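Local coordinates for mandelate racemase / muconate lactonizing enzyme, C-terminal domain protein (Pseudovibrio sp. JE062, PDB 4JHM), which is a member of the enolase superfamily, joining an enolase-type N-terminal domain to a TIM-barrel-like C-terminal domain, its own function not being established, at residues A[181-186]-A[216-221]; A[167-170]-A[174-177]; A[141-146]-A[150-155]; A[177-182]-A[210-215]. All coordinates share one frame; numbering follows the deposited sequence.

Contact 1: A[181-186]-A[216-221]; sequences AVEAKY and HNWEWL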
loop_
_atom_site.group_PDB
_atom_site.type_symbol
_atom_site.label_atom_id
_atom_site.label_comp_id
_atom_site.label_asym_id
_atom_site.label_seq_id
_atom_site.Cartn_x
_atom_site.Cartn_y
_atom_site.Cartn_z
ATOM N N ALA A 181 16.454 -28.992 25.737
ATOM C CA ALA A 181 17.478 -29.802 26.391
ATOM C C ALA A 181 18.874 -29.453 25.881
ATOM O O ALA A 181 19.849 -29.518 26.631
ATOM C CB ALA A 181 17.194 -31.280 26.173
ATOM N N VAL A 182 18.964 -29.089 24.604
ATOM C CA VAL A 182 20.235 -28.694 24.005
ATOM C C VAL A 182 20.688 -27.333 24.517
ATOM O O VAL A 182 21.869 -27.127 24.781
ATOM C CB VAL A 182 20.144 -28.637 22.468
ATOM C CG1 VAL A 182 21.266 -27.782 21.897
ATOM C CG2 VAL A 182 20.189 -30.038 21.874
ATOM N N GLU A 183 19.750 -26.402 24.647
ATOM C CA GLU A 183 20.075 -25.052 25.111
ATOM C C GLU A 183 20.561 -25.091 26.549
ATOM O O GLU A 183 21.467 -24.347 26.922
ATOM C CB GLU A 183 18.864 -24.120 24.999
ATOM C CG GLU A 183 19.099 -22.720 25.557
ATOM C CD GLU A 183 20.110 -21.919 24.753
ATOM O OE1 GLU A 183 20.564 -22.411 23.700
ATOM O OE2 GLU A 183 20.446 -20.787 25.168
ATOM N N ALA A 184 19.949 -25.959 27.349
ATOM C CA ALA A 184 20.347 -26.146 28.741
ATOM C C ALA A 184 21.800 -26.624 28.851
ATOM O O ALA A 184 22.556 -26.155 29.707
ATOM C CB ALA A 184 19.411 -27.134 29.419
ATOM N N LYS A 185 22.187 -27.554 27.981
ATOM C CA LYS A 185 23.535 -28.115 28.009
ATOM C C LYS A 185 24.584 -27.208 27.377
ATOM O O LYS A 185 25.661 -27.033 27.938
ATOM C CB LYS A 185 23.571 -29.473 27.303
ATOM C CG LYS A 185 23.140 -30.644 28.166
ATOM C CD LYS A 185 23.921 -31.899 27.811
ATOM C CE LYS A 185 25.378 -31.776 28.235
ATOM N NZ LYS A 185 26.109 -33.067 28.147
ATOM N N TYR A 186 24.280 -26.647 26.208
ATOM C CA TYR A 186 25.285 -25.916 25.430
ATOM C C TYR A 186 24.953 -24.438 25.216
ATOM O O TYR A 186 25.398 -23.838 24.240
ATOM C CB TYR A 186 25.478 -26.578 24.062
ATOM C CG TYR A 186 25.602 -28.083 24.102
ATOM C CD1 TYR A 186 26.782 -28.696 24.494
ATOM C CD2 TYR A 186 24.538 -28.893 23.729
ATOM C CE1 TYR A 186 26.898 -30.074 24.524
ATOM C CE2 TYR A 186 24.643 -30.269 23.753
ATOM C CZ TYR A 186 25.823 -30.855 24.151
ATOM O OH TYR A 186 25.920 -32.227 24.172
ATOM N N HIS A 216 16.800 -17.083 22.919
ATOM C CA HIS A 216 18.039 -17.776 23.241
ATOM C C HIS A 216 19.093 -17.593 22.142
ATOM O O HIS A 216 20.054 -18.354 22.042
ATOM C CB HIS A 216 17.744 -19.249 23.528
ATOM C CG HIS A 216 16.849 -19.459 24.716
ATOM N ND1 HIS A 216 15.472 -19.487 24.620
ATOM C CD2 HIS A 216 17.136 -19.644 26.027
ATOM C CE1 HIS A 216 14.951 -19.689 25.818
ATOM N NE2 HIS A 216 15.940 -19.786 26.689
ATOM N N ASN A 217 18.907 -16.554 21.335
ATOM C CA ASN A 217 19.909 -16.114 20.367
ATOM C C ASN A 217 20.411 -17.192 19.398
ATOM O O ASN A 217 21.555 -17.146 18.953
ATOM C CB ASN A 217 21.089 -15.467 21.104
ATOM C CG ASN A 217 20.765 -14.073 21.620
ATOM O OD1 ASN A 217 20.077 -13.295 20.960
ATOM N ND2 ASN A 217 21.274 -13.746 22.801
ATOM N N TRP A 218 19.555 -18.149 19.055
ATOM C CA TRP A 218 19.908 -19.136 18.038
ATOM C C TRP A 218 20.063 -18.444 16.697
ATOM O O TRP A 218 19.602 -17.321 16.511
ATOM C CB TRP A 218 18.860 -20.237 17.942
ATOM C CG TRP A 218 18.960 -21.225 19.042
ATOM C CD1 TRP A 218 19.278 -20.970 20.341
ATOM C CD2 TRP A 218 18.724 -22.634 18.954
ATOM N NE1 TRP A 218 19.264 -22.133 21.068
ATOM C CE2 TRP A 218 18.924 -23.171 20.239
ATOM C CE3 TRP A 218 18.369 -23.495 17.912
ATOM C CZ2 TRP A 218 18.782 -24.527 20.512
ATOM C CZ3 TRP A 218 18.227 -24.838 18.181
ATOM C CH2 TRP A 218 18.433 -25.343 19.473
ATOM N N GLU A 219 20.704 -19.134 15.763
ATOM C CA GLU A 219 21.220 -18.509 14.551
ATOM C C GLU A 219 20.139 -18.288 13.500
ATOM O O GLU A 219 19.916 -17.156 13.073
ATOM C CB GLU A 219 22.377 -19.350 13.998
ATOM C CG GLU A 219 23.008 -18.825 12.721
ATOM C CD GLU A 219 23.739 -17.516 12.919
ATOM O OE1 GLU A 219 23.713 -16.982 14.048
ATOM O OE2 GLU A 219 24.341 -17.023 11.941
ATOM N N TRP A 220 19.473 -19.358 13.073
ATOM C CA TRP A 220 18.362 -19.217 12.137
ATOM C C TRP A 220 17.385 -20.389 12.156
ATOM O O TRP A 220 17.754 -21.516 12.470
ATOM C CB TRP A 220 18.866 -18.950 10.707
ATOM C CG TRP A 220 19.341 -20.142 9.932
ATOM C CD1 TRP A 220 18.660 -21.300 9.696
ATOM C CD2 TRP A 220 20.584 -20.262 9.242
ATOM N NE1 TRP A 220 19.416 -22.148 8.924
ATOM C CE2 TRP A 220 20.601 -21.529 8.628
ATOM C CE3 TRP A 220 21.696 -19.427 9.098
ATOM C CZ2 TRP A 220 21.685 -21.979 7.880
ATOM C CZ3 TRP A 220 22.770 -19.873 8.354
ATOM C CH2 TRP A 220 22.756 -21.137 7.752
ATOM N N LEU A 221 16.131 -20.089 11.830
ATOM C CA LEU A 221 15.099 -21.095 11.651
ATOM C C LEU A 221 14.900 -21.318 10.163
ATOM O O LEU A 221 14.469 -20.417 9.445
ATOM C CB LEU A 221 13.780 -20.641 12.286
ATOM C CG LEU A 221 12.554 -21.511 11.975
ATOM C CD1 LEU A 221 12.850 -22.970 12.282
ATOM C CD2 LEU A 221 11.320 -21.052 12.737
#
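E183 and W218 form the tight part of this contact, where the alpha-beta loop from helix 203-215 to strand 220-222 of the TIM-barrel-like domain lies against the end of helix 172-186. The indole NE1 of W218 donates to E183 OE1 at 2.9 Å with an N-H...O angle of 158°, a fairly straight bond. Its two ends differ in geometry: the acceptor lies close to the indole plane, at the ring edge, whereas the donor approaches from above the carboxylate, 56° out of the carboxylate plane. In E183, CG stands anti to the backbone N (chi1 176°) and the chain then bends at chi2, which puts OE1 at the indole N and OE2 beside H216 CB. Next to this bond the benzo side of the indole packs against the helix, W218 CZ2 lying 4.3 Å from V182 CG1. V182 and W218 are both buried, and W212 and F193 also meet the W218 ring.

The looser, more exposed side belongs to H216, the first residue beyond helix 203-215. Its CB is 3.5 Å from E183 OE2 and its CD2 is 3.7 Å from E183 CG, with carboxylate and imidazole planes steeply inclined. H216 ND1 bonds instead to W212 O. The chemistry implies that E183 satisfies the one polar atom of a buried indole, fixing the ring's edge toward helix 172-186, while H216 adds mainly van der Waals cover.

Contact 2: A[167-170]-A[174-177]; sequences HCYC and KDVA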
loop_
_atom_site.group_PDB
_atom_site.type_symbol
_atom_site.label_atom_id
_atom_site.label_comp_id
_atom_site.label_asym_id
_atom_site.label_seq_id
_atom_site.Cartn_x
_atom_site.Cartn_y
_atom_site.Cartn_z
ATOM N N HIS A 167 19.000 -31.219 12.388
ATOM C CA HIS A 167 17.797 -31.732 11.751
ATOM C C HIS A 167 17.002 -32.417 12.843
ATOM O O HIS A 167 17.570 -33.094 13.702
ATOM C CB HIS A 167 18.111 -32.680 10.596
ATOM C CG HIS A 167 18.453 -31.972 9.324
ATOM N ND1 HIS A 167 19.728 -31.946 8.800
ATOM C CD2 HIS A 167 17.688 -31.238 8.482
ATOM C CE1 HIS A 167 19.731 -31.241 7.685
ATOM N NE2 HIS A 167 18.505 -30.799 7.468
ATOM N N CYS A 168 15.691 -32.214 12.828
ATOM C CA CYS A 168 14.855 -32.617 13.944
ATOM C C CYS A 168 13.677 -33.476 13.506
ATOM O O CYS A 168 13.578 -33.889 12.349
ATOM C CB CYS A 168 14.355 -31.376 14.684
ATOM S SG CYS A 168 13.345 -30.278 13.668
ATOM N N TYR A 169 12.783 -33.738 14.453
ATOM C CA TYR A 169 11.623 -34.572 14.209
ATOM C C TYR A 169 10.611 -33.859 13.319
ATOM O O TYR A 169 9.794 -34.500 12.663
ATOM C CB TYR A 169 10.990 -34.971 15.543
ATOM C CG TYR A 169 11.988 -35.588 16.501
ATOM C CD1 TYR A 169 12.311 -36.934 16.421
ATOM C CD2 TYR A 169 12.623 -34.821 17.472
ATOM C CE1 TYR A 169 13.230 -37.504 17.284
ATOM C CE2 TYR A 169 13.544 -35.383 18.341
ATOM C CZ TYR A 169 13.842 -36.726 18.243
ATOM O OH TYR A 169 14.755 -37.301 19.098
ATOM N N CYS A 170 10.683 -32.532 13.282
ATOM C CA CYS A 170 9.731 -31.735 12.519
ATOM C C CYS A 170 8.322 -31.920 13.075
ATOM O O CYS A 170 7.332 -31.848 12.347
ATOM C CB CYS A 170 9.795 -32.099 11.037
ATOM S SG CYS A 170 11.436 -31.833 10.337
ATOM N N LYS A 174 7.957 -32.791 19.954
ATOM C CA LYS A 174 9.230 -33.492 20.132
ATOM C C LYS A 174 10.419 -32.550 19.916
ATOM O O LYS A 174 11.414 -32.610 20.640
ATOM C CB LYS A 174 9.313 -34.691 19.187
ATOM C CG LYS A 174 8.265 -35.758 19.472
ATOM C CD LYS A 174 8.187 -36.802 18.368
ATOM C CE LYS A 174 9.363 -37.763 18.424
ATOM N NZ LYS A 174 9.293 -38.786 17.343
ATOM N N ASP A 175 10.304 -31.669 18.930
ATOM C CA ASP A 175 11.349 -30.688 18.660
ATOM C C ASP A 175 11.577 -29.749 19.842
ATOM O O ASP A 175 12.683 -29.252 20.041
ATOM C CB ASP A 175 10.998 -29.872 17.424
ATOM C CG ASP A 175 11.044 -30.692 16.153
ATOM O OD1 ASP A 175 11.502 -31.851 16.202
ATOM O OD2 ASP A 175 10.626 -30.176 15.101
ATOM N N VAL A 176 10.532 -29.500 20.625
ATOM C CA VAL A 176 10.653 -28.616 21.780
ATOM C C VAL A 176 11.429 -29.296 22.907
ATOM O O VAL A 176 12.196 -28.647 23.618
ATOM C CB VAL A 176 9.273 -28.161 22.298
ATOM C CG1 VAL A 176 9.376 -27.643 23.726
ATOM C CG2 VAL A 176 8.689 -27.089 21.387
ATOM N N ALA A 177 11.222 -30.599 23.072
ATOM C CA ALA A 177 11.953 -31.359 24.083
ATOM C C ALA A 177 13.425 -31.424 23.702
ATOM O O ALA A 177 14.305 -31.414 24.560
ATOM C CB ALA A 177 11.374 -32.759 24.221
#
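C168 is the first residue of the beta-alpha loop between strand 163-167 and helix 172-186 to meet that helix, through the side chain of D175. Its SG sits between the backbone N and the carbonyl carbon, which brings the sulfur to 3.1 Å from D175 OD2. The same sulfur also accepts a weak hydrogen bond from the backbone N of C170, so it lies within the turn of the loop as well as beside the carboxylate.

Y169 makes two different contacts. Its backbone N donates weakly to D175 OD1 at 2.9 Å, the N-H...O angle being only 121°. Its ring, meanwhile, has that same OD1 at one edge, with ring and carboxylate planes nearly coplanar. The side chains of Y169 and K174 cross at about a right angle, with K174 CE over one ring face. The bend at chi3 of the lysine carries CE to 4.0 Å from the Y169 centroid, 26° off the ring normal, a CH-pi contact, while NZ goes on to a salt bridge with D28.

C170 comes last, its CB directed away from the helix. Its backbone N gives a second weak bond to D175 OD1, 3.1 Å long and similarly bent.

One buried carboxylate near the start of helix 172-186 thus holds the turn following strand 163-167. Two bent, weak N-H bonds reach D175 OD1 and Y201 OH bonds to OD2, partners that would probably help to stabilise a buried negative charge.

Contact 3: A[141-146]-A[150-155]; sequences PMFDTV and FPYIDD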
loop_
_atom_site.group_PDB
_atom_site.type_symbol
_atom_site.label_atom_id
_atom_site.label_comp_id
_atom_site.label_asym_id
_atom_site.label_seq_id
_atom_site.Cartn_x
_atom_site.Cartn_y
_atom_site.Cartn_z
ATOM N N PRO A 141 22.248 -35.444 11.321
ATOM C CA PRO A 141 21.162 -36.379 11.078
ATOM C C PRO A 141 20.134 -36.310 12.200
ATOM O O PRO A 141 20.355 -35.631 13.207
ATOM C CB PRO A 141 21.866 -37.736 11.089
ATOM C CG PRO A 141 23.010 -37.548 12.025
ATOM C CD PRO A 141 23.442 -36.114 11.868
HETATM N N MSE A 142 19.024 -37.014 12.031
HETATM C CA MSE A 142 17.977 -37.035 13.039
HETATM C C MSE A 142 18.116 -38.283 13.865
HETATM O O MSE A 142 18.213 -39.383 13.328
HETATM C CB MSE A 142 16.641 -36.959 12.307
HETATM C CG MSE A 142 15.538 -37.801 12.932
HETATM SE SE MSE A 142 13.966 -37.701 11.746
HETATM C CE MSE A 142 12.601 -37.788 13.159
ATOM N N PHE A 143 18.147 -38.125 15.184
ATOM C CA PHE A 143 18.187 -39.270 16.078
ATOM C C PHE A 143 16.796 -39.541 16.653
ATOM O O PHE A 143 15.949 -38.645 16.699
ATOM C CB PHE A 143 19.198 -39.043 17.199
ATOM C CG PHE A 143 20.593 -38.769 16.707
ATOM C CD1 PHE A 143 21.287 -39.722 15.982
ATOM C CD2 PHE A 143 21.217 -37.562 16.981
ATOM C CE1 PHE A 143 22.572 -39.475 15.529
ATOM C CE2 PHE A 143 22.504 -37.309 16.535
ATOM C CZ PHE A 143 23.180 -38.268 15.806
ATOM N N ASP A 144 16.563 -40.782 17.077
ATOM C CA ASP A 144 15.255 -41.193 17.587
ATOM C C ASP A 144 14.954 -40.595 18.961
ATOM O O ASP A 144 13.807 -40.253 19.252
ATOM C CB ASP A 144 15.157 -42.722 17.653
ATOM C CG ASP A 144 14.864 -43.350 16.300
ATOM O OD1 ASP A 144 15.589 -43.048 15.332
ATOM O OD2 ASP A 144 13.909 -44.150 16.205
ATOM N N THR A 145 15.978 -40.477 19.802
ATOM C CA THR A 145 15.820 -39.873 21.124
ATOM C C THR A 145 16.707 -38.646 21.295
ATOM O O THR A 145 17.784 -38.555 20.706
ATOM C CB THR A 145 16.153 -40.870 22.248
ATOM O OG1 THR A 145 17.409 -41.501 21.975
ATOM C CG2 THR A 145 15.072 -41.925 22.362
ATOM N N VAL A 146 16.241 -37.710 22.118
ATOM C CA VAL A 146 16.959 -36.468 22.386
ATOM C C VAL A 146 18.368 -36.713 22.913
ATOM O O VAL A 146 19.284 -35.943 22.619
ATOM C CB VAL A 146 16.206 -35.602 23.420
ATOM C CG1 VAL A 146 17.146 -34.600 24.076
ATOM C CG2 VAL A 146 15.029 -34.895 22.768
ATOM N N PHE A 150 23.538 -35.585 22.200
ATOM C CA PHE A 150 24.606 -34.977 22.993
ATOM C C PHE A 150 25.998 -35.492 22.621
ATOM O O PHE A 150 26.916 -34.693 22.427
ATOM C CB PHE A 150 24.346 -35.156 24.492
ATOM C CG PHE A 150 23.016 -34.618 24.948
ATOM C CD1 PHE A 150 22.527 -33.420 24.455
ATOM C CD2 PHE A 150 22.259 -35.309 25.882
ATOM C CE1 PHE A 150 21.306 -32.928 24.877
ATOM C CE2 PHE A 150 21.038 -34.819 26.311
ATOM C CZ PHE A 150 20.561 -33.627 25.809
ATOM N N PRO A 151 26.170 -36.823 22.528
ATOM C CA PRO A 151 27.464 -37.331 22.075
ATOM C C PRO A 151 27.855 -36.747 20.722
ATOM O O PRO A 151 28.967 -36.253 20.556
ATOM C CB PRO A 151 27.232 -38.840 21.961
ATOM C CG PRO A 151 26.136 -39.127 22.927
ATOM C CD PRO A 151 25.252 -37.912 22.911
ATOM N N TYR A 152 26.934 -36.793 19.768
ATOM C CA TYR A 152 27.191 -36.276 18.434
ATOM C C TYR A 152 27.628 -34.815 18.486
ATOM O O TYR A 152 28.593 -34.423 17.831
ATOM C CB TYR A 152 25.947 -36.418 17.553
ATOM C CG TYR A 152 26.111 -35.797 16.191
ATOM C CD1 TYR A 152 25.799 -34.461 15.975
ATOM C CD2 TYR A 152 26.595 -36.534 15.121
ATOM C CE1 TYR A 152 25.954 -33.881 14.731
ATOM C CE2 TYR A 152 26.753 -35.960 13.872
ATOM C CZ TYR A 152 26.429 -34.632 13.685
ATOM O OH TYR A 152 26.581 -34.052 12.449
ATOM N N ILE A 153 26.914 -34.007 19.260
ATOM C CA ILE A 153 27.257 -32.596 19.383
ATOM C C ILE A 153 28.622 -32.434 20.052
ATOM O O ILE A 153 29.361 -31.499 19.748
ATOM C CB ILE A 153 26.185 -31.818 20.170
ATOM C CG1 ILE A 153 24.894 -31.734 19.350
ATOM C CG2 ILE A 153 26.681 -30.419 20.512
ATOM C CD1 ILE A 153 23.707 -31.201 20.121
ATOM N N ASP A 154 28.958 -33.351 20.954
ATOM C CA ASP A 154 30.245 -33.300 21.640
ATOM C C ASP A 154 31.416 -33.574 20.687
ATOM O O ASP A 154 32.485 -32.981 20.833
ATOM C CB ASP A 154 30.262 -34.267 22.828
ATOM C CG ASP A 154 29.434 -33.763 24.005
ATOM O OD1 ASP A 154 29.004 -32.591 23.982
ATOM O OD2 ASP A 154 29.215 -34.536 24.957
ATOM N N ASP A 155 31.218 -34.463 19.714
ATOM C CA ASP A 155 32.195 -34.641 18.640
ATOM C C ASP A 155 32.313 -33.356 17.836
ATOM O O ASP A 155 33.397 -32.796 17.694
ATOM C CB ASP A 155 31.778 -35.762 17.687
ATOM C CG ASP A 155 31.924 -37.131 18.292
ATOM O OD1 ASP A 155 32.732 -37.291 19.230
ATOM O OD2 ASP A 155 31.231 -38.053 17.814
#
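F143 and Y152 meet as an offset edge-to-face pair, the edge of the phenylalanine directed at the face of the tyrosine. Their ring centroids are 5.7 Å apart and their planes are inclined at 63°, while the side chains themselves cross at about a right angle. The leading edge is formed by CE2 and CZ of F143; CE2 lies 3.7 Å from Y152 CB, so the ring is directed at the root of the tyrosine and not at its hydroxyl end. Y152 has CG anti to the backbone N (chi1 175°), which swings its ring off the helix toward the loop.

P141 and Y152 point toward each other, and P141 meets the hydroxyl end on the same side of the ring as F143. Its CD is 3.8 Å from Y152 CZ, so proline and phenylalanine share the length of one side chain. Beyond them, V146 and F150 form a separate pair: V146 CG1 lies 4.0 Å from F150 CZ, and V146 O stands 4.1 Å above the F150 ring, over its centre.

These contacts fold the beta-alpha loop joining strand 133-139 to helix 149-159 of the TIM-barrel-like domain back on that helix. Y152 OH reaches past the pair to bond with Y327 O, just beyond strand 323-326. V146 also packs against L178 and A181 of helix 172-186, and F150 meets Y186 and K185 near that helix's far end.

Contact 4: A[177-182]-A[210-215]; sequences ALVEAV and AKWMER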
loop_
_atom_site.group_PDB
_atom_site.type_symbol
_atom_site.label_atom_id
_atom_site.label_comp_id
_atom_site.label_asym_id
_atom_site.label_seq_id
_atom_site.Cartn_x
_atom_site.Cartn_y
_atom_site.Cartn_z
ATOM N N ALA A 177 11.222 -30.599 23.072
ATOM C CA ALA A 177 11.953 -31.359 24.083
ATOM C C ALA A 177 13.425 -31.424 23.702
ATOM O O ALA A 177 14.305 -31.414 24.560
ATOM C CB ALA A 177 11.374 -32.759 24.221
ATOM N N LEU A 178 13.684 -31.492 22.401
ATOM C CA LEU A 178 15.044 -31.494 21.889
ATOM C C LEU A 178 15.666 -30.123 22.086
ATOM O O LEU A 178 16.621 -29.952 22.838
ATOM C CB LEU A 178 15.035 -31.843 20.402
ATOM C CG LEU A 178 16.334 -31.563 19.649
ATOM C CD1 LEU A 178 17.393 -32.592 20.011
ATOM C CD2 LEU A 178 16.084 -31.564 18.150
ATOM N N VAL A 179 15.096 -29.140 21.405
ATOM C CA VAL A 179 15.619 -27.782 21.404
ATOM C C VAL A 179 15.957 -27.245 22.799
ATOM O O VAL A 179 16.993 -26.615 22.981
ATOM C CB VAL A 179 14.632 -26.836 20.689
ATOM C CG1 VAL A 179 14.677 -25.448 21.290
ATOM C CG2 VAL A 179 14.939 -26.792 19.199
ATOM N N GLU A 180 15.095 -27.496 23.780
ATOM C CA GLU A 180 15.282 -26.949 25.125
ATOM C C GLU A 180 16.386 -27.675 25.903
ATOM O O GLU A 180 17.159 -27.048 26.637
ATOM C CB GLU A 180 13.962 -26.988 25.902
ATOM C CG GLU A 180 12.906 -26.049 25.341
ATOM C CD GLU A 180 11.677 -25.928 26.226
ATOM O OE1 GLU A 180 11.201 -26.962 26.732
ATOM O OE2 GLU A 180 11.180 -24.795 26.402
ATOM N N ALA A 181 16.454 -28.992 25.737
ATOM C CA ALA A 181 17.478 -29.802 26.391
ATOM C C ALA A 181 18.874 -29.453 25.881
ATOM O O ALA A 181 19.849 -29.518 26.631
ATOM C CB ALA A 181 17.194 -31.280 26.173
ATOM N N VAL A 182 18.964 -29.089 24.604
ATOM C CA VAL A 182 20.235 -28.694 24.005
ATOM C C VAL A 182 20.688 -27.333 24.517
ATOM O O VAL A 182 21.869 -27.127 24.781
ATOM C CB VAL A 182 20.144 -28.637 22.468
ATOM C CG1 VAL A 182 21.266 -27.782 21.897
ATOM C CG2 VAL A 182 20.189 -30.038 21.874
ATOM N N ALA A 210 10.042 -19.665 16.883
ATOM C CA ALA A 210 10.886 -18.547 16.465
ATOM C C ALA A 210 11.115 -17.586 17.623
ATOM O O ALA A 210 12.251 -17.185 17.891
ATOM C CB ALA A 210 10.254 -17.824 15.291
ATOM N N LYS A 211 10.029 -17.229 18.306
ATOM C CA LYS A 211 10.102 -16.390 19.494
ATOM C C LYS A 211 11.025 -17.014 20.532
ATOM O O LYS A 211 11.800 -16.321 21.182
ATOM C CB LYS A 211 8.712 -16.181 20.099
ATOM C CG LYS A 211 7.832 -15.215 19.324
ATOM C CD LYS A 211 6.744 -14.644 20.220
ATOM C CE LYS A 211 5.679 -13.889 19.431
ATOM N NZ LYS A 211 6.203 -12.715 18.676
ATOM N N TRP A 212 10.945 -18.329 20.685
ATOM C CA TRP A 212 11.818 -19.027 21.614
ATOM C C TRP A 212 13.269 -19.009 21.136
ATOM O O TRP A 212 14.181 -18.733 21.916
ATOM C CB TRP A 212 11.348 -20.463 21.810
ATOM C CG TRP A 212 12.172 -21.223 22.798
ATOM C CD1 TRP A 212 11.876 -21.454 24.110
ATOM C CD2 TRP A 212 13.439 -21.849 22.556
ATOM N NE1 TRP A 212 12.877 -22.188 24.697
ATOM C CE2 TRP A 212 13.847 -22.444 23.764
ATOM C CE3 TRP A 212 14.265 -21.965 21.432
ATOM C CZ2 TRP A 212 15.042 -23.140 23.880
ATOM C CZ3 TRP A 212 15.452 -22.655 21.550
ATOM C CH2 TRP A 212 15.832 -23.232 22.765
HETATM N N MSE A 213 13.483 -19.302 19.857
HETATM C CA MSE A 213 14.833 -19.312 19.295
HETATM C C MSE A 213 15.390 -17.921 19.370
HETATM O O MSE A 213 16.599 -17.744 19.531
HETATM C CB MSE A 213 14.823 -19.819 17.853
HETATM C CG MSE A 213 14.687 -21.336 17.823
HETATM SE SE MSE A 213 14.405 -21.999 15.993
HETATM C CE MSE A 213 16.057 -21.324 15.162
ATOM N N GLU A 214 14.504 -16.929 19.265
ATOM C CA GLU A 214 14.885 -15.517 19.325
ATOM C C GLU A 214 15.374 -15.113 20.718
ATOM O O GLU A 214 16.306 -14.326 20.840
ATOM C CB GLU A 214 13.701 -14.634 18.909
ATOM C CG GLU A 214 13.991 -13.139 18.834
ATOM C CD GLU A 214 12.724 -12.299 18.703
ATOM O OE1 GLU A 214 11.714 -12.634 19.365
ATOM O OE2 GLU A 214 12.735 -11.299 17.949
ATOM N N ARG A 215 14.742 -15.648 21.761
ATOM C CA ARG A 215 15.137 -15.342 23.140
ATOM C C ARG A 215 16.510 -15.905 23.460
ATOM O O ARG A 215 17.282 -15.297 24.195
ATOM C CB ARG A 215 14.136 -15.916 24.151
ATOM C CG ARG A 215 12.881 -15.085 24.331
ATOM C CD ARG A 215 12.189 -15.360 25.658
ATOM N NE ARG A 215 11.189 -14.330 25.938
ATOM C CZ ARG A 215 11.428 -13.195 26.597
ATOM N NH1 ARG A 215 10.446 -12.321 26.790
ATOM N NH2 ARG A 215 12.640 -12.930 27.076
#
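Two neighbouring outer helices of the TIM-barrel-like domain, 172-186 and 203-215, meet here, each following one of the adjacent parallel strands 163-167 and 192-196. Their backbones remain well apart: V179 and M213, the nearest pair, have CA atoms 8.8 Å from each other. A single large side chain, W212, spans most of that gap. Its CG stands anti to the backbone N (chi1 -178°), and the indole extends from its own helix toward the other.

V179 approaches from the opposite direction, placing CG1 over a face of the six-membered ring. The model sets these carbons closer than they can really lie, so the facing of methyl and ring can be read from it, but the spacing is doubtful.

E180 lies along the NE1–CZ2 side of the indole. Its chain, extended beyond CG, runs obliquely across W212: CG is 3.9 Å from W212 CZ2, and OE2 is 3.5 Å from W212 NE1. Carboxylate and indole planes are 54° apart. E180 is exposed and V179 is buried, consistent with an indole lying between a buried valine and an exposed glutamate. The H216 ring also meets W212, their planes about 30° apart, while V179 and M213 both touch L195 of strand 192-196.

In chemical terms the interface is chiefly apolar, one indole filling the space between two helices, with the glutamate's aliphatic part adding to the packing and its charged end lying at the solvent margin.

Helix 172-186 links three of the four sites: contact 2 uses its start, contact 4 its middle and contact 1 its end. Contact 2 is the buried one, dominated by a carboxylate and backbone N-H groups. Contacts 1 and 4 are partly buried and adjoin, their centres about 6 Å apart; both hold this helix against helix 203-215 or the loop after it, yet contact 1 has an indole hydrogen bond where contact 4 is mainly apolar. Contact 3 lies nearer the surface and relies on rings and aliphatic groups. Y186 OH, bonded to D154 OD1, ties it to contact 1, V146 to the middle of helix 172-186 in contact 4, and a weak bond from Y169 OH to D144 O to contact 2.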